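Local coordinates for polysaccharide deacetylase-like protein (Bacillus anthracis, PDB 4V33) that is a putative zinc-dependent polysaccharide deacetylase that carries a fibronectin type III domain and is apparently required for osmotic stability and maintenance of cell shape, at residues Q46-N52 and I63-K69; W80-D84 and N194-K198; V311-K315 and D336-K340. One frame throughout, in Å; residues are numbered along the deposited sequence.

From the N terminus, interaction 1 closes the short hairpin between residues 46-52 and 63-69 within the fibronectin type III sandwich. The chain runs on from strand 60-66 into strand 74-81, at whose end interaction 2 opens; 109 residues later it closes on the loop 194-198, tying the sandwich to the deacetylase domain. Interaction 3 then joins 311-315 to 336-340, a small closure inside that second domain. The three follow in series, none nested in or crossing another. Interactions 2 and 3 lie on opposite sides of the chain's centre, about 28 Å apart between centres. Interactions 1 and 3 are closures within a domain, whereas interaction 2 joins the two.

Interaction 1: Q46-N52 and I63-K69; sequences QGKISYN and IHMTDIK
The His-64 ring receives the Asn-52 side chain at its edge: the amide oxygen OD1 lies in the ring plane, 3.6 Å from NE2, with the amide turned 42° from the imidazole. Gln-100 and Ser-102 touch the same histidine side chain. The second amide that takes part works at the other end of the pair, where Gln-46 OE1 accepts Lys-69 N at 2.8 Å. With CG lodged between the backbone N and the carbonyl carbon (chi1 72°) and the chain extended beyond, Gln-46 reaches past Ile-68, while its NE2 is held by Asp-70. Between these ends the backbones pair antiparallel. Ser-50 and His-64 bond reciprocally, Ser-50 N to His-64 O at 3.0 Å and His-64 N to Ser-50 O at 2.8 Å, and Lys-48 with Thr-66 does the same. This is the hairpin of strands 48-51 and 60-66, the first two strands of a fibronectin type III sandwich; with 103-106 they form its three-stranded sheet. Alternation sorts the side chains. Ile-49, Ile-63 and Met-65 turn inward onto the four-stranded sheet, meeting among others Ile-119 and Tyr-77, and Ile-49 CG2 lies alongside Ile-63 CG2 at 3.9 Å. On the other face a water grips three oxygens at once, donating to Lys-48 O and bonding to Ser-50 OG and Thr-66 OG1, which ties both strands together through their hydroxyls. Past the last paired residues, Gly-47 adopts a positive phi of 87°, in a region that glycine enters readily, and its CA makes a CA-H...O contact with Thr-66 O at 3.3 Å. A second water links its N to Asp-67 O. The Asp-67 carboxylate lies beside the aliphatic part of Lys-48, with OD2 3.3 Å from CG, but the lysine chain bends so that its ammonium ends well away.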
ATOM      1  N   GLN A  46      30.630 -14.209  -2.325  1.00 32.83           N
ATOM      2  CA  GLN A  46      31.581 -13.621  -1.380  1.00 33.93           C
ATOM      3  C   GLN A  46      31.319 -12.136  -1.145  1.00 31.04           C
ATOM      4  O   GLN A  46      30.767 -11.440  -2.003  1.00 31.05           O
ATOM      5  CB  GLN A  46      33.032 -13.843  -1.824  1.00 35.42           C
ATOM      6  CG  GLN A  46      33.439 -13.008  -3.018  1.00 32.31           C
ATOM      7  CD  GLN A  46      34.917 -13.119  -3.350  1.00 33.97           C
ATOM      8  OE1 GLN A  46      35.761 -12.484  -2.714  1.00 35.66           O
ATOM      9  NE2 GLN A  46      35.236 -13.921  -4.360  1.00 28.94           N
ATOM     10  N   GLY A  47      31.716 -11.660   0.030  1.00 33.18           N
ATOM     11  CA  GLY A  47      31.557 -10.264   0.381  1.00 30.53           C
ATOM     12  C   GLY A  47      30.212  -9.951   1.001  1.00 31.94           C
ATOM     13  O   GLY A  47      29.280 -10.755   0.961  1.00 30.87           O
ATOM     14  N   LYS A  48      30.116  -8.768   1.594  1.00 30.65           N
ATOM     15  CA  LYS A  48      28.877  -8.315   2.201  1.00 30.79           C
ATOM     16  C   LYS A  48      28.669  -6.853   1.870  1.00 30.28           C
ATOM     17  O   LYS A  48      29.572  -6.035   2.036  1.00 32.44           O
ATOM     18  CB  LYS A  48      28.911  -8.513   3.718  1.00 39.31           C
ATOM     19  CG  LYS A  48      28.991  -9.970   4.153  1.00 51.87           C
ATOM     20  CD  LYS A  48      27.689 -10.713   3.869  1.00 59.04           C
ATOM     21  CE  LYS A  48      26.591 -10.299   4.841  1.00 64.89           C
ATOM     22  NZ  LYS A  48      25.347 -11.104   4.674  1.00 63.77           N
ATOM     23  N   ILE A  49      27.481  -6.538   1.374  1.00 29.03           N
ATOM     24  CA  ILE A  49      27.103  -5.166   1.098  1.00 25.26           C
ATOM     25  C   ILE A  49      26.493  -4.566   2.355  1.00 33.04           C
ATOM     26  O   ILE A  49      25.632  -5.178   2.985  1.00 34.78           O
ATOM     27  CB  ILE A  49      26.069  -5.102  -0.035  1.00 25.00           C
ATOM     28  CG1 ILE A  49      26.686  -5.601  -1.344  1.00 25.67           C
ATOM     29  CG2 ILE A  49      25.525  -3.685  -0.186  1.00 27.12           C
ATOM     30  CD1 ILE A  49      25.670  -5.863  -2.434  1.00 26.30           C
ATOM     31  N   SER A  50      26.957  -3.381   2.732  1.00 30.47           N
ATOM     32  CA  SER A  50      26.311  -2.632   3.807  1.00 30.23           C
ATOM     33  C   SER A  50      26.162  -1.180   3.387  1.00 29.74           C
ATOM     34  O   SER A  50      26.658  -0.770   2.337  1.00 29.20           O
ATOM     35  CB  SER A  50      27.105  -2.732   5.107  1.00 37.38           C
ATOM     36  OG  SER A  50      28.387  -2.150   4.962  1.00 40.08           O
ATOM     37  N   TYR A  51      25.464  -0.401   4.202  1.00 30.00           N
ATOM     38  CA  TYR A  51      25.309   1.019   3.932  1.00 31.99           C
ATOM     39  C   TYR A  51      25.065   1.772   5.227  1.00 29.68           C
ATOM     40  O   TYR A  51      24.627   1.190   6.223  1.00 33.07           O
ATOM     41  CB  TYR A  51      24.171   1.275   2.934  1.00 29.77           C
ATOM     42  CG  TYR A  51      22.895   0.524   3.233  1.00 29.00           C
ATOM     43  CD1 TYR A  51      21.934   1.062   4.073  1.00 29.81           C
ATOM     44  CD2 TYR A  51      22.646  -0.720   2.662  1.00 35.14           C
ATOM     45  CE1 TYR A  51      20.760   0.381   4.351  1.00 35.81           C
ATOM     46  CE2 TYR A  51      21.476  -1.409   2.934  1.00 40.99           C
ATOM     47  CZ  TYR A  51      20.537  -0.852   3.777  1.00 43.36           C
ATOM     48  OH  TYR A  51      19.369  -1.525   4.056  1.00 49.40           O
ATOM     49  N   ASN A  52      25.372   3.064   5.222  1.00 31.14           N
ATOM     50  CA  ASN A  52      25.094   3.894   6.384  1.00 32.02           C
ATOM     51  C   ASN A  52      23.601   3.866   6.689  1.00 31.60           C
ATOM     52  O   ASN A  52      22.782   3.912   5.775  1.00 29.34           O
ATOM     53  CB  ASN A  52      25.571   5.328   6.153  1.00 36.33           C
ATOM     54  CG  ASN A  52      27.066   5.415   5.930  1.00 39.15           C
ATOM     55  OD1 ASN A  52      27.806   4.483   6.240  1.00 41.10           O
ATOM     56  ND2 ASN A  52      27.520   6.540   5.393  1.00 42.42           N
ATOM     57  N   ILE A  63      27.174   3.302   0.306  1.00 27.78           N
ATOM     58  CA  ILE A  63      27.279   1.849   0.261  1.00 26.98           C
ATOM     59  C   ILE A  63      28.738   1.420   0.414  1.00 26.62           C
ATOM     60  O   ILE A  63      29.641   2.069  -0.108  1.00 28.31           O
ATOM     61  CB  ILE A  63      26.704   1.308  -1.070  1.00 25.74           C
ATOM     62  CG1 ILE A  63      25.216   1.657  -1.178  1.00 25.84           C
ATOM     63  CG2 ILE A  63      26.909  -0.198  -1.191  1.00 30.29           C
ATOM     64  CD1 ILE A  63      24.641   1.468  -2.572  1.00 30.24           C
ATOM     65  N   HIS A  64      28.967   0.335   1.149  1.00 27.23           N
ATOM     66  CA  HIS A  64      30.311  -0.203   1.309  1.00 31.52           C
ATOM     67  C   HIS A  64      30.301  -1.706   1.098  1.00 30.25           C
ATOM     68  O   HIS A  64      29.251  -2.347   1.192  1.00 31.35           O
ATOM     69  CB  HIS A  64      30.842   0.075   2.715  1.00 37.25           C
ATOM     70  CG  HIS A  64      30.785   1.516   3.115  1.00 45.81           C
ATOM     71  ND1 HIS A  64      31.784   2.414   2.804  1.00 48.52           N
ATOM     72  CD2 HIS A  64      29.856   2.211   3.811  1.00 43.15           C
ATOM     73  CE1 HIS A  64      31.471   3.602   3.290  1.00 42.55           C
ATOM     74  NE2 HIS A  64      30.305   3.507   3.903  1.00 46.58           N
ATOM     75  N   MET A  65      31.477  -2.268   0.836  1.00 29.17           N
ATOM     76  CA  MET A  65      31.622  -3.714   0.829  0.50 31.33           C
ATOM     77  C   MET A  65      32.667  -4.160   1.841  1.00 36.44           C
ATOM     78  O   MET A  65      33.722  -3.541   1.977  1.00 39.09           O
ATOM     79  CB  MET A  65      32.009  -4.233  -0.551  0.50 35.25           C
ATOM     80  CG  MET A  65      32.105  -5.751  -0.600  0.50 45.23           C
ATOM     81  SD  MET A  65      30.676  -6.530  -1.359  0.50 46.26           S
ATOM     82  CE  MET A  65      30.456  -5.354  -2.662  0.50 21.40           C
ATOM     83  N   THR A  66      32.366  -5.242   2.546  1.00 32.30           N
ATOM     84  CA  THR A  66      33.332  -5.850   3.447  1.00 33.87           C
ATOM     85  C   THR A  66      33.433  -7.341   3.162  1.00 35.77           C
ATOM     86  O   THR A  66      32.715  -7.868   2.310  1.00 33.06           O
ATOM     87  CB  THR A  66      32.949  -5.625   4.921  1.00 39.35           C
ATOM     88  OG1 THR A  66      31.587  -6.022   5.129  1.00 39.96           O
ATOM     89  CG2 THR A  66      33.104  -4.158   5.287  1.00 43.76           C
ATOM     90  N   ASP A  67      34.346  -8.009   3.864  1.00 35.69           N
ATOM     91  CA  ASP A  67      34.477  -9.461   3.801  1.00 37.90           C
ATOM     92  C   ASP A  67      34.797  -9.997   2.403  1.00 37.54           C
ATOM     93  O   ASP A  67      34.486 -11.147   2.092  1.00 38.11           O
ATOM     94  CB  ASP A  67      33.214 -10.141   4.345  1.00 37.86           C
ATOM     95  CG  ASP A  67      32.847  -9.667   5.740  1.00 52.22           C
ATOM     96  OD1 ASP A  67      33.761  -9.329   6.519  1.00 59.32           O
ATOM     97  OD2 ASP A  67      31.638  -9.633   6.057  1.00 55.91           O
ATOM     98  N   ILE A  68      35.412  -9.169   1.564  1.00 31.89           N
ATOM     99  CA  ILE A  68      35.832  -9.626   0.240  1.00 30.16           C
ATOM    100  C   ILE A  68      37.047 -10.522   0.381  1.00 35.19           C
ATOM    101  O   ILE A  68      37.980 -10.197   1.114  1.00 36.58           O
ATOM    102  CB  ILE A  68      36.197  -8.467  -0.694  1.00 34.83           C
ATOM    103  CG1 ILE A  68      35.024  -7.508  -0.849  1.00 41.59           C
ATOM    104  CG2 ILE A  68      36.592  -8.996  -2.071  1.00 30.79           C
ATOM    105  CD1 ILE A  68      35.297  -6.378  -1.822  1.00 46.54           C
ATOM    106  N   LYS A  69      37.038 -11.648  -0.325  1.00 30.98           N
ATOM    107  CA  LYS A  69      38.156 -12.581  -0.261  1.00 37.61           C
ATOM    108  C   LYS A  69      39.159 -12.389  -1.393  1.00 35.59           C
ATOM    109  O   LYS A  69      40.354 -12.432  -1.164  1.00 36.18           O
ATOM    110  CB  LYS A  69      37.655 -14.023  -0.195  1.00 43.01           C
ATOM    111  CG  LYS A  69      36.863 -14.299   1.074  1.00 46.35           C
ATOM    112  CD  LYS A  69      37.627 -13.812   2.305  1.00 50.07           C
ATOM    113  CE  LYS A  69      36.699 -13.547   3.478  1.00 53.04           C
ATOM    114  NZ  LYS A  69      37.444 -13.060   4.677  1.00 61.33           N
TER
HETATM  115  O   HOH W   1      33.110 -13.195   1.980  1.00 36.54           O
HETATM  116  O   HOH W   2      29.826  -4.223   4.298  0.54 29.52           O

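Interaction 2: W80-D84 and N194-K198; sequences WRTAD and NKVNK. With ACT (acetate ion), chain E.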
ATOM      1  N   TRP A  80      19.096  -1.150  -9.642  1.00 15.03           N
ATOM      2  CA  TRP A  80      17.844  -0.762 -10.269  1.00 14.85           C
ATOM      3  C   TRP A  80      16.735  -0.691  -9.242  1.00 14.08           C
ATOM      4  O   TRP A  80      16.815  -1.299  -8.174  1.00 17.56           O
ATOM      5  CB  TRP A  80      17.454  -1.730 -11.387  1.00 16.60           C
ATOM      6  CG  TRP A  80      17.043  -3.105 -10.947  1.00 17.87           C
ATOM      7  CD1 TRP A  80      15.767  -3.567 -10.777  1.00 19.92           C
ATOM      8  CD2 TRP A  80      17.909  -4.212 -10.671  1.00 17.57           C
ATOM      9  NE1 TRP A  80      15.789  -4.888 -10.397  1.00 20.80           N
ATOM     10  CE2 TRP A  80      17.091  -5.308 -10.328  1.00 19.81           C
ATOM     11  CE3 TRP A  80      19.299  -4.383 -10.679  1.00 20.51           C
ATOM     12  CZ2 TRP A  80      17.616  -6.554  -9.989  1.00 19.24           C
ATOM     13  CZ3 TRP A  80      19.818  -5.622 -10.344  1.00 23.54           C
ATOM     14  CH2 TRP A  80      18.977  -6.689 -10.002  1.00 22.38           C
ATOM     15  N   ARG A  81      15.692   0.059  -9.575  1.00 15.38           N
ATOM     16  CA  ARG A  81      14.501   0.089  -8.741  1.00 17.03           C
ATOM     17  C   ARG A  81      13.640  -1.094  -9.099  1.00 15.96           C
ATOM     18  O   ARG A  81      13.305  -1.278 -10.265  1.00 18.37           O
ATOM     19  CB  ARG A  81      13.695   1.343  -9.026  1.00 19.76           C
ATOM     20  CG  ARG A  81      14.273   2.570  -8.435  1.00 28.83           C
ATOM     21  CD  ARG A  81      13.357   3.760  -8.607  1.00 28.19           C
ATOM     22  NE  ARG A  81      12.141   3.686  -7.800  1.00 25.66           N
ATOM     23  CZ  ARG A  81      10.921   3.525  -8.301  1.00 33.34           C
ATOM     24  NH1 ARG A  81      10.753   3.400  -9.607  1.00 37.96           N
ATOM     25  NH2 ARG A  81       9.866   3.491  -7.498  1.00 29.91           N
ATOM     26  N   THR A  82      13.263  -1.874  -8.095  1.00 16.27           N
ATOM     27  CA  THR A  82      12.418  -3.041  -8.312  1.00 16.01           C
ATOM     28  C   THR A  82      11.174  -2.686  -9.130  1.00 18.39           C
ATOM     29  O   THR A  82      10.790  -3.416 -10.051  1.00 19.26           O
ATOM     30  CB  THR A  82      12.014  -3.652  -6.975  1.00 18.91           C
ATOM     31  OG1 THR A  82      13.202  -4.082  -6.295  1.00 20.31           O
ATOM     32  CG2 THR A  82      11.087  -4.836  -7.177  1.00 21.26           C
ATOM     33  N   ALA A  83      10.584  -1.540  -8.807  1.00 16.96           N
ATOM     34  CA  ALA A  83       9.361  -1.075  -9.458  1.00 16.17           C
ATOM     35  C   ALA A  83       9.531  -0.847 -10.958  1.00 19.93           C
ATOM     36  O   ALA A  83       8.577  -0.977 -11.726  1.00 22.42           O
ATOM     37  CB  ALA A  83       8.871   0.199  -8.790  1.00 18.01           C
ATOM     38  N   ASP A  84      10.745  -0.510 -11.375  1.00 16.41           N
ATOM     39  CA  ASP A  84      11.001  -0.180 -12.774  1.00 16.34           C
ATOM     40  C   ASP A  84      11.557  -1.357 -13.578  1.00 17.86           C
ATOM     41  O   ASP A  84      11.544  -1.336 -14.815  1.00 22.38           O
ATOM     42  CB  ASP A  84      11.938   1.026 -12.868  1.00 18.60           C
ATOM     43  CG  ASP A  84      11.272   2.313 -12.443  1.00 25.42           C
ATOM     44  OD1 ASP A  84      10.031   2.381 -12.524  1.00 25.67           O
ATOM     45  OD2 ASP A  84      11.983   3.258 -12.041  1.00 24.64           O
ATOM     46  N   ASN A 194       6.835  -0.999  -1.577  1.00 16.83           N
ATOM     47  CA  ASN A 194       8.093  -0.417  -2.045  1.00 16.51           C
ATOM     48  C   ASN A 194       8.600  -1.054  -3.335  1.00 17.62           C
ATOM     49  O   ASN A 194       9.647  -0.668  -3.860  1.00 19.24           O
ATOM     50  CB  ASN A 194       9.156  -0.494  -0.949  1.00 19.32           C
ATOM     51  CG  ASN A 194       8.876   0.474   0.184  1.00 20.32           C
ATOM     52  OD1 ASN A 194       8.757   1.679  -0.042  1.00 20.69           O
ATOM     53  ND2 ASN A 194       8.751  -0.051   1.405  1.00 19.68           N
ATOM     54  N   LYS A 195       7.830  -2.007  -3.853  1.00 17.24           N
ATOM     55  CA  LYS A 195       8.221  -2.751  -5.051  1.00 18.05           C
ATOM     56  C   LYS A 195       7.449  -2.309  -6.297  1.00 16.16           C
ATOM     57  O   LYS A 195       7.672  -2.844  -7.387  1.00 19.49           O
ATOM     58  CB  LYS A 195       8.008  -4.251  -4.827  1.00 18.99           C
ATOM     59  CG  LYS A 195       8.791  -4.818  -3.649  1.00 22.26           C
ATOM     60  CD  LYS A 195       8.574  -6.321  -3.530  1.00 25.01           C
ATOM     61  CE  LYS A 195       9.152  -6.870  -2.231  1.00 30.96           C
ATOM     62  NZ  LYS A 195      10.619  -6.706  -2.144  1.00 43.04           N
ATOM     63  N   VAL A 196       6.558  -1.337  -6.126  1.00 17.27           N
ATOM     64  CA  VAL A 196       5.732  -0.831  -7.220  1.00 17.62           C
ATOM     65  C   VAL A 196       5.807   0.682  -7.294  1.00 16.93           C
ATOM     66  O   VAL A 196       6.165   1.349  -6.330  1.00 17.38           O
ATOM     67  CB  VAL A 196       4.248  -1.240  -7.070  1.00 17.02           C
ATOM     68  CG1 VAL A 196       4.129  -2.762  -6.969  1.00 18.04           C
ATOM     69  CG2 VAL A 196       3.594  -0.534  -5.859  1.00 17.21           C
ATOM     70  N   ASN A 197       5.469   1.219  -8.456  1.00 17.01           N
ATOM     71  CA  ASN A 197       5.436   2.658  -8.661  0.52 16.61           C
ATOM     72  C   ASN A 197       4.152   3.250  -8.093  1.00 16.60           C
ATOM     73  O   ASN A 197       3.069   2.699  -8.309  1.00 16.65           O
ATOM     74  CB  ASN A 197       5.511   2.961 -10.157  0.52 14.60           C
ATOM     75  CG  ASN A 197       5.619   4.441 -10.451  0.52 21.79           C
ATOM     76  OD1 ASN A 197       4.767   5.018 -11.130  0.52 33.75           O
ATOM     77  ND2 ASN A 197       6.673   5.068  -9.943  0.52 17.37           N
ATOM     78  N   LYS A 198       4.280   4.361  -7.377  1.00 15.34           N
ATOM     79  CA  LYS A 198       3.123   5.108  -6.879  1.00 16.05           C
ATOM     80  C   LYS A 198       2.033   4.229  -6.262  1.00 16.78           C
ATOM     81  O   LYS A 198       0.898   4.198  -6.749  1.00 15.67           O
ATOM     82  CB  LYS A 198       2.536   5.955  -8.011  1.00 17.64           C
ATOM     83  CG  LYS A 198       3.492   6.998  -8.563  1.00 18.42           C
ATOM     84  CD  LYS A 198       2.790   7.853  -9.614  1.00 20.53           C
ATOM     85  CE  LYS A 198       3.746   8.824 -10.259  1.00 24.20           C
ATOM     86  NZ  LYS A 198       3.023   9.708 -11.217  1.00 25.67           N
TER
HETATM   87  C   ACT E1363       1.047  12.316  -9.965  1.00 33.64           C
HETATM   88  O   ACT E1363      -0.100  12.277  -9.473  1.00 24.73           O
HETATM   89  OXT ACT E1363       1.861  11.492  -9.499  1.00 36.12           O
HETATM   90  CH3 ACT E1363       1.419  13.291 -11.043  1.00 39.14           C
HETATM   91  O   HOH W   3      11.095  -0.241  -6.278  1.00 18.37           O
HETATM   92  O   HOH W   4       5.404  -0.574 -10.741  1.00 32.28           O
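Ala-83 meets Lys-195 and Val-196 backbone to backbone, its CA 4.3 Å from Val-196 CA and directing a CA-H...O contact at Lys-195 O (3.2 Å). The approach comes from a type I turn at the end of strand 74-81, closed by Asp-84 N bonding to Arg-81 O at 2.9 Å. Direct polar bonds between the two backbones are replaced by water: one molecule accepts from Ala-83 N and donates to Asn-194 O, while another accepts from Asn-197 N and reaches Ala-83 O only weakly. The methyl of Ala-83 presses on the peptide of the loop, with CB 3.4 Å from Val-196 C. Next to it the side chains of Thr-82 and Lys-195 run side by side, CG2 of the threonine 3.9 Å from CB of the lysine. In Thr-82, OG1 lies beside the backbone N (chi1 -62°), which puts CG2 anti to that N, turns the methyl to the lysine and leaves OG1 to Glu-116 and Gln-118. The same glutamate also forms a salt bridge with Lys-195 NZ. Arg-81 is anchored mainly on its own side: NH1 makes a salt bridge, weak as a hydrogen bond, with Asp-84 OD2 at 2.7 Å, an oxygen shared with Lys-113, and NH2 bonds to Arg-114 O, approaching Val-196 O only loosely. Lys-198 NZ holds an acetate, probably from the crystallisation liquor, together with Tyr-176 and Tyr-182. An alanine methyl, two bridging waters and one shared carboxylate thus make a junction between domains, where a fibronectin type III turn rests on the loop leading into strand 199-206 of the deacetylase's parallel sheet.

Interaction 3: V311-K315 and D336-K340; sequences VAETK and DELLK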
ATOM      1  N   VAL A 311      -6.797  -0.513  20.073  1.00 18.54           N
ATOM      2  CA  VAL A 311      -5.682  -1.047  19.290  1.00 19.07           C
ATOM      3  C   VAL A 311      -5.266  -2.419  19.812  1.00 20.53           C
ATOM      4  O   VAL A 311      -5.063  -3.350  19.033  1.00 20.63           O
ATOM      5  CB  VAL A 311      -4.454  -0.102  19.281  1.00 19.24           C
ATOM      6  CG1 VAL A 311      -3.254  -0.780  18.615  1.00 20.45           C
ATOM      7  CG2 VAL A 311      -4.777   1.182  18.548  1.00 19.43           C
ATOM      8  N   ALA A 312      -5.150  -2.548  21.128  1.00 21.13           N
ATOM      9  CA  ALA A 312      -4.747  -3.822  21.710  1.00 20.64           C
ATOM     10  C   ALA A 312      -5.751  -4.942  21.424  1.00 20.03           C
ATOM     11  O   ALA A 312      -5.357  -6.085  21.182  1.00 24.42           O
ATOM     12  CB  ALA A 312      -4.508  -3.681  23.193  1.00 20.93           C
ATOM     13  N   GLU A 313      -7.044  -4.618  21.450  1.00 20.60           N
ATOM     14  CA  GLU A 313      -8.060  -5.616  21.135  1.00 20.68           C
ATOM     15  C   GLU A 313      -8.004  -5.976  19.652  1.00 20.69           C
ATOM     16  O   GLU A 313      -8.054  -7.153  19.283  1.00 22.07           O
ATOM     17  CB  GLU A 313      -9.464  -5.116  21.512  1.00 22.34           C
ATOM     18  CG  GLU A 313      -9.691  -4.942  23.012  1.00 21.32           C
ATOM     19  CD  GLU A 313      -9.783  -6.258  23.769  1.00 33.36           C
ATOM     20  OE1 GLU A 313      -9.809  -7.331  23.132  1.00 27.54           O
ATOM     21  OE2 GLU A 313      -9.834  -6.217  25.018  1.00 33.73           O
ATOM     22  N   THR A 314      -7.878  -4.953  18.811  1.00 18.91           N
ATOM     23  CA  THR A 314      -7.833  -5.136  17.369  1.00 19.24           C
ATOM     24  C   THR A 314      -6.639  -5.999  16.956  1.00 20.05           C
ATOM     25  O   THR A 314      -6.753  -6.830  16.054  1.00 18.88           O
ATOM     26  CB  THR A 314      -7.808  -3.768  16.666  1.00 19.35           C
ATOM     27  OG1 THR A 314      -8.961  -3.021  17.078  1.00 18.22           O
ATOM     28  CG2 THR A 314      -7.835  -3.913  15.143  1.00 18.76           C
ATOM     29  N   LYS A 315      -5.514  -5.821  17.649  1.00 17.91           N
ATOM     30  CA  LYS A 315      -4.265  -6.520  17.351  1.00 19.81           C
ATOM     31  C   LYS A 315      -4.424  -8.035  17.478  1.00 22.55           C
ATOM     32  O   LYS A 315      -3.696  -8.804  16.852  1.00 22.09           O
ATOM     33  CB  LYS A 315      -3.170  -6.045  18.316  1.00 20.64           C
ATOM     34  CG  LYS A 315      -1.774  -6.545  17.988  1.00 23.25           C
ATOM     35  CD  LYS A 315      -0.726  -5.848  18.838  1.00 26.08           C
ATOM     36  CE  LYS A 315       0.686  -6.249  18.419  1.00 27.84           C
ATOM     37  NZ  LYS A 315       1.727  -5.537  19.215  1.00 30.43           N
ATOM     38  N   ASP A 336       2.859  -0.696  16.594  1.00 22.82           N
ATOM     39  CA  ASP A 336       1.498  -0.908  16.093  1.00 20.18           C
ATOM     40  C   ASP A 336       1.047   0.085  15.012  1.00 20.71           C
ATOM     41  O   ASP A 336      -0.152   0.366  14.876  1.00 20.53           O
ATOM     42  CB  ASP A 336       0.501  -0.890  17.260  1.00 23.54           C
ATOM     43  CG  ASP A 336       0.740  -2.011  18.244  1.00 30.30           C
ATOM     44  OD1 ASP A 336       1.192  -3.091  17.813  1.00 30.11           O
ATOM     45  OD2 ASP A 336       0.477  -1.814  19.448  1.00 29.77           O
ATOM     46  N   GLU A 337       1.992   0.611  14.235  1.00 21.84           N
ATOM     47  CA  GLU A 337       1.637   1.650  13.268  1.00 18.97           C
ATOM     48  C   GLU A 337       0.654   1.164  12.206  1.00 17.05           C
ATOM     49  O   GLU A 337      -0.131   1.947  11.677  1.00 17.83           O
ATOM     50  CB  GLU A 337       2.887   2.263  12.616  1.00 20.42           C
ATOM     51  CG  GLU A 337       3.683   1.319  11.724  1.00 21.23           C
ATOM     52  CD  GLU A 337       4.937   1.964  11.164  1.00 27.23           C
ATOM     53  OE1 GLU A 337       5.171   3.165  11.436  1.00 26.08           O
ATOM     54  OE2 GLU A 337       5.693   1.267  10.453  1.00 25.12           O
ATOM     55  N   LEU A 338       0.678  -0.130  11.900  1.00 18.13           N
ATOM     56  CA  LEU A 338      -0.218  -0.655  10.870  1.00 16.69           C
ATOM     57  C   LEU A 338      -1.657  -0.772  11.360  1.00 16.82           C
ATOM     58  O   LEU A 338      -2.567  -1.012  10.560  1.00 17.22           O
ATOM     59  CB  LEU A 338       0.269  -2.012  10.354  1.00 18.43           C
ATOM     60  CG  LEU A 338       1.691  -2.030   9.803  1.00 17.91           C
ATOM     61  CD1 LEU A 338       2.099  -3.461   9.479  1.00 21.65           C
ATOM     62  CD2 LEU A 338       1.770  -1.149   8.573  1.00 18.87           C
ATOM     63  N   LEU A 339      -1.848  -0.605  12.670  1.00 16.54           N
ATOM     64  CA  LEU A 339      -3.172  -0.618  13.289  1.00 15.87           C
ATOM     65  C   LEU A 339      -3.657   0.803  13.574  1.00 16.94           C
ATOM     66  O   LEU A 339      -4.654   0.998  14.272  1.00 18.72           O
ATOM     67  CB  LEU A 339      -3.135  -1.417  14.601  1.00 16.51           C
ATOM     68  CG  LEU A 339      -2.704  -2.881  14.448  1.00 19.80           C
ATOM     69  CD1 LEU A 339      -2.546  -3.559  15.799  1.00 20.45           C
ATOM     70  CD2 LEU A 339      -3.698  -3.649  13.586  1.00 22.02           C
ATOM     71  N   LYS A 340      -2.935   1.792  13.052  1.00 17.70           N
ATOM     72  CA  LYS A 340      -3.250   3.200  13.280  1.00 18.17           C
ATOM     73  C   LYS A 340      -3.056   3.994  11.995  1.00 17.08           C
ATOM     74  O   LYS A 340      -2.569   5.127  12.019  1.00 18.74           O
ATOM     75  CB  LYS A 340      -2.351   3.778  14.377  1.00 21.68           C
ATOM     76  CG  LYS A 340      -2.592   3.173  15.742  1.00 28.16           C
ATOM     77  CD  LYS A 340      -1.870   3.950  16.826  1.00 33.50           C
ATOM     78  CE  LYS A 340      -0.414   3.578  16.900  1.00 29.79           C
ATOM     79  NZ  LYS A 340       0.148   3.928  18.247  1.00 32.95           N
TER
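A salt bridge joins Lys-315 to Asp-336, with NZ donating to OD1 at 2.9 Å. The ammonium comes in on the syn lone pair of OD1, the side of the other carboxylate oxygen, and the two side chains meet at about a right angle. Lys-315 reaches there fully stretched: CG is anti to the backbone N (chi1 -172°) and every later torsion is also close to 180°, which carries the charge from the helix across to the facing turn. The pairing probably stabilises both charges; the lysine is solvent-exposed, so the bridge lies at the surface. Asp-336 itself sits in a left-handed backbone conformation, and its carbonyl oxygen accepts Leu-339 N at 2.9 Å, beginning a short 3-10 turn. That turn brings Leu-339 against the lysine; CD1 lies 3.6 Å from Lys-315 CB, the two side chains crossing at about a right angle, so the base of the lysine packs on the leucine while its end serves the aspartate. Deeper in, Val-311 faces the turn: CG1, anti to the backbone N, comes within 4.0 Å of Leu-339 CD1 and also touches the Asp-336 side chain, whereas CG2 rests against Lys-340 CG at 4.1 Å. Thr-314 adds a looser touch of CG2 on Leu-339 CD2; its hydroxyl is occupied by Val-310 O within the helix. The salt bridge and the apolar contacts are thus built from successive turns of one helix, with residues 311 and 315 on the same side. Helix 308-315 is the crossover between the adjacent parallel strands 298-300 and 320-326, packing on helix 277-292 through Glu-313 and Thr-314, while Leu-339, just ahead of strand 341-345, continues the apolar layer onto Ala-321 of strand 320-326.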